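Integral membrane indolylacetylinositol arabinosyltransferase EmbB (Mycolicibacterium smegmatis MC2 155, PDB 7BVC) probably transfers arabinose units in the cell membrane to build the arabinan of the mycobacterial cell-wall arabinogalactan. Local coordinates at residues T879-G891 against I923-L937. Numbering follows the deposited sequence.
With CA (calcium ion), chain K.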
# COMPACT_ATOMS: atom_id res chain seq x y z
N THR B 879 16.11 22.27 -7.50
CA THR B 879 17.42 22.92 -7.49
C THR B 879 18.52 21.94 -7.91
O THR B 879 18.30 20.74 -8.10
CB THR B 879 17.72 23.50 -6.12
OG1 THR B 879 17.76 22.45 -5.14
CG2 THR B 879 16.66 24.52 -5.73
N GLY B 880 19.71 22.49 -8.07
CA GLY B 880 20.85 21.75 -8.56
C GLY B 880 21.79 22.68 -9.31
O GLY B 880 21.60 23.89 -9.32
N GLN B 881 22.81 22.08 -9.92
CA GLN B 881 23.78 22.86 -10.68
C GLN B 881 23.11 23.50 -11.90
O GLN B 881 22.02 23.10 -12.32
CB GLN B 881 24.95 21.98 -11.09
CG GLN B 881 25.50 21.13 -9.96
CD GLN B 881 25.70 21.92 -8.68
OE1 GLN B 881 26.31 22.99 -8.69
NE2 GLN B 881 25.18 21.40 -7.58
N THR B 882 23.77 24.50 -12.47
CA THR B 882 23.10 25.41 -13.40
C THR B 882 23.63 25.25 -14.81
O THR B 882 24.83 25.09 -15.03
CB THR B 882 23.26 26.87 -12.96
OG1 THR B 882 24.64 27.23 -12.99
CG2 THR B 882 22.72 27.06 -11.55
N VAL B 883 22.70 25.28 -15.77
CA VAL B 883 23.00 25.46 -17.19
C VAL B 883 22.01 26.47 -17.73
O VAL B 883 20.80 26.23 -17.70
CB VAL B 883 22.92 24.14 -17.98
CG1 VAL B 883 23.12 24.42 -19.46
CG2 VAL B 883 23.97 23.16 -17.48
N ASP B 884 22.51 27.60 -18.22
CA ASP B 884 21.64 28.68 -18.68
C ASP B 884 21.98 29.08 -20.10
O ASP B 884 22.76 28.40 -20.78
CB ASP B 884 21.73 29.88 -17.74
CG ASP B 884 20.92 29.70 -16.47
OD1 ASP B 884 20.15 28.73 -16.40
OD2 ASP B 884 21.06 30.53 -15.55
N LEU B 885 21.40 30.18 -20.57
CA LEU B 885 21.55 30.59 -21.97
C LEU B 885 21.68 32.10 -22.01
O LEU B 885 20.71 32.81 -21.73
CB LEU B 885 20.37 30.12 -22.80
CG LEU B 885 20.62 30.04 -24.30
CD1 LEU B 885 21.28 28.72 -24.64
CD2 LEU B 885 19.33 30.22 -25.08
N GLU B 886 22.86 32.60 -22.37
CA GLU B 886 23.07 34.03 -22.51
C GLU B 886 22.87 34.45 -23.96
O GLU B 886 23.33 33.77 -24.88
CB GLU B 886 24.47 34.41 -22.03
CG GLU B 886 24.56 34.69 -20.55
CD GLU B 886 25.58 35.76 -20.22
OE1 GLU B 886 26.29 36.20 -21.14
OE2 GLU B 886 25.65 36.17 -19.05
N TYR B 887 22.19 35.58 -24.15
CA TYR B 887 21.97 36.13 -25.48
C TYR B 887 22.57 37.52 -25.56
O TYR B 887 22.49 38.31 -24.61
CB TYR B 887 20.48 36.18 -25.83
CG TYR B 887 19.59 36.82 -24.79
CD1 TYR B 887 19.38 38.19 -24.78
CD2 TYR B 887 18.95 36.06 -23.83
CE1 TYR B 887 18.56 38.78 -23.84
CE2 TYR B 887 18.13 36.64 -22.88
CZ TYR B 887 17.94 38.00 -22.90
OH TYR B 887 17.12 38.59 -21.96
N ALA B 888 23.18 37.82 -26.70
CA ALA B 888 23.94 39.05 -26.90
C ALA B 888 23.19 39.98 -27.85
O ALA B 888 22.15 39.64 -28.42
CB ALA B 888 25.34 38.74 -27.44
N THR B 889 23.73 41.19 -28.01
CA THR B 889 23.20 42.19 -28.92
C THR B 889 24.35 42.77 -29.74
O THR B 889 25.52 42.44 -29.52
CB THR B 889 22.45 43.31 -28.18
OG1 THR B 889 23.40 44.25 -27.66
CG2 THR B 889 21.61 42.75 -27.04
N ARG B 890 24.01 43.64 -30.68
CA ARG B 890 24.99 44.31 -31.52
C ARG B 890 25.39 45.65 -30.90
O ARG B 890 25.06 45.96 -29.76
CB ARG B 890 24.46 44.52 -32.93
CG ARG B 890 24.55 43.31 -33.84
CD ARG B 890 23.91 43.62 -35.18
NE ARG B 890 22.46 43.76 -35.06
CZ ARG B 890 21.68 44.25 -36.01
NH1 ARG B 890 22.20 44.65 -37.16
NH2 ARG B 890 20.37 44.34 -35.82
N GLY B 891 26.11 46.45 -31.68
CA GLY B 891 26.47 47.80 -31.30
C GLY B 891 26.86 48.61 -32.51
O GLY B 891 27.16 48.06 -33.58
N ILE B 923 13.73 35.41 -25.48
CA ILE B 923 14.81 36.05 -26.22
C ILE B 923 14.22 37.15 -27.09
O ILE B 923 13.35 36.87 -27.94
CB ILE B 923 15.57 35.01 -27.07
CG1 ILE B 923 15.69 33.69 -26.31
CG2 ILE B 923 16.95 35.52 -27.42
CD1 ILE B 923 16.33 32.58 -27.10
N PRO B 924 14.64 38.41 -26.92
CA PRO B 924 14.03 39.50 -27.70
C PRO B 924 14.34 39.43 -29.18
O PRO B 924 15.05 38.52 -29.63
CB PRO B 924 14.64 40.76 -27.06
CG PRO B 924 15.92 40.29 -26.45
CD PRO B 924 15.65 38.89 -25.97
N ASP B 925 13.82 40.37 -29.95
CA ASP B 925 14.02 40.39 -31.39
C ASP B 925 15.31 41.10 -31.80
O ASP B 925 15.62 41.17 -32.99
CB ASP B 925 12.82 41.05 -32.08
CG ASP B 925 12.86 40.92 -33.59
OD1 ASP B 925 13.45 39.94 -34.10
OD2 ASP B 925 12.32 41.81 -34.28
N ASP B 926 16.07 41.61 -30.83
CA ASP B 926 17.35 42.26 -31.12
C ASP B 926 18.52 41.38 -30.73
O ASP B 926 19.68 41.77 -30.92
CB ASP B 926 17.42 43.62 -30.41
CG ASP B 926 18.44 44.55 -31.03
OD1 ASP B 926 18.03 45.47 -31.76
OD2 ASP B 926 19.65 44.39 -30.76
N ALA B 927 18.26 40.18 -30.20
CA ALA B 927 19.33 39.26 -29.85
C ALA B 927 20.06 38.80 -31.11
O ALA B 927 19.44 38.53 -32.14
CB ALA B 927 18.78 38.06 -29.09
N VAL B 928 21.38 38.71 -31.01
CA VAL B 928 22.23 38.41 -32.16
C VAL B 928 22.89 37.05 -32.04
O VAL B 928 23.02 36.33 -33.04
CB VAL B 928 23.29 39.52 -32.35
CG1 VAL B 928 24.07 39.30 -33.63
CG2 VAL B 928 22.63 40.87 -32.33
N ALA B 929 23.31 36.66 -30.84
CA ALA B 929 23.98 35.38 -30.65
C ALA B 929 23.62 34.82 -29.29
O ALA B 929 23.04 35.49 -28.44
CB ALA B 929 25.49 35.52 -30.80
N VAL B 930 24.01 33.57 -29.09
CA VAL B 930 23.60 32.77 -27.94
C VAL B 930 24.78 31.92 -27.50
O VAL B 930 25.55 31.42 -28.33
CB VAL B 930 22.37 31.90 -28.30
CG1 VAL B 930 22.24 30.72 -27.38
CG2 VAL B 930 21.10 32.74 -28.27
N ARG B 931 24.94 31.75 -26.19
CA ARG B 931 25.99 30.89 -25.65
C ARG B 931 25.50 30.22 -24.38
O ARG B 931 24.53 30.65 -23.76
CB ARG B 931 27.28 31.66 -25.37
CG ARG B 931 27.21 32.62 -24.20
CD ARG B 931 28.54 33.33 -24.02
NE ARG B 931 28.52 34.26 -22.89
CZ ARG B 931 29.55 35.01 -22.53
NH1 ARG B 931 29.44 35.83 -21.50
NH2 ARG B 931 30.69 34.95 -23.21
N VAL B 932 26.19 29.15 -24.00
CA VAL B 932 25.82 28.32 -22.86
C VAL B 932 26.74 28.65 -21.70
O VAL B 932 27.96 28.65 -21.84
CB VAL B 932 25.90 26.83 -23.21
CG1 VAL B 932 25.36 25.98 -22.07
CG2 VAL B 932 25.16 26.54 -24.50
N VAL B 933 26.14 28.93 -20.54
CA VAL B 933 26.88 29.15 -19.30
C VAL B 933 26.50 28.04 -18.33
O VAL B 933 25.36 27.96 -17.87
CB VAL B 933 26.62 30.54 -18.70
CG1 VAL B 933 27.31 31.61 -19.53
CG2 VAL B 933 25.14 30.84 -18.64
N ALA B 934 27.46 27.15 -18.05
CA ALA B 934 27.24 26.02 -17.17
C ALA B 934 28.15 26.14 -15.95
O ALA B 934 29.27 26.64 -16.05
CB ALA B 934 27.49 24.69 -17.88
N GLU B 935 27.66 25.67 -14.81
CA GLU B 935 28.40 25.80 -13.56
C GLU B 935 27.95 24.71 -12.59
O GLU B 935 26.75 24.53 -12.37
CB GLU B 935 28.21 27.18 -12.96
CG GLU B 935 29.09 27.46 -11.76
CD GLU B 935 28.96 28.88 -11.26
OE1 GLU B 935 28.14 29.63 -11.83
OE2 GLU B 935 29.67 29.26 -10.31
N ASP B 936 28.94 24.01 -12.03
CA ASP B 936 28.75 22.94 -11.06
C ASP B 936 29.63 23.24 -9.86
O ASP B 936 30.86 23.16 -9.96
CB ASP B 936 29.08 21.58 -11.67
CG ASP B 936 29.32 20.51 -10.62
OD1 ASP B 936 28.35 19.86 -10.20
OD2 ASP B 936 30.49 20.31 -10.22
N LEU B 937 29.02 23.59 -8.73
CA LEU B 937 29.75 24.05 -7.55
C LEU B 937 29.66 23.07 -6.38
O LEU B 937 29.96 23.46 -5.25
CB LEU B 937 29.24 25.42 -7.12
CG LEU B 937 29.39 26.56 -8.13
CD1 LEU B 937 28.89 27.86 -7.54
CD2 LEU B 937 30.83 26.69 -8.59
CA CA K . 30.97 18.02 -8.88
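Two antiparallel strands, 882-889 and 929-936, pair in the C-terminal domain, whose sequence family belongs to a galactose-binding-like clan, and run up to a calcium site. Backbone hydrogen bonds join the hydrogen-bonded pairs Thr882-Glu935, Asp884-Val933 and Glu886-Arg931; Val933 N to Asp884 O is weak at 3.4 Å. One face is apolar: Val883 CG1 meets Val932 CG1 at 3.8 Å, beta-branched valines suiting extended strands, and the longer Leu885 sets CD1 against Val930 CG1 (3.5 Å). Tyr887, its CG wedged between backbone N and carbonyl carbon (chi1 51°), offers a broad ring face to Pro924 CD, a CH-pi contact 4.0 Å from the centroid. On the other face Arg931 NH1 makes a salt bridge to Glu886 OE1 (3.2 Å) from above the carboxylate plane, and OE2 makes a second with Arg901. At the calcium end Gln881, bent at chi2 (-47°), uses its amide oxygen OE1 to accept a hydrogen bond from Leu937 N (2.8 Å), next to Asp936, whose OD2 binds calcium at 2.7 Å; backbone oxygens of Ser938 and Asp943 are the other protein ligands. Strand 837-845 flanks 929-936, strand 897-898 flanks 882-889, and strand 945-947 covers Val883 and Ala934.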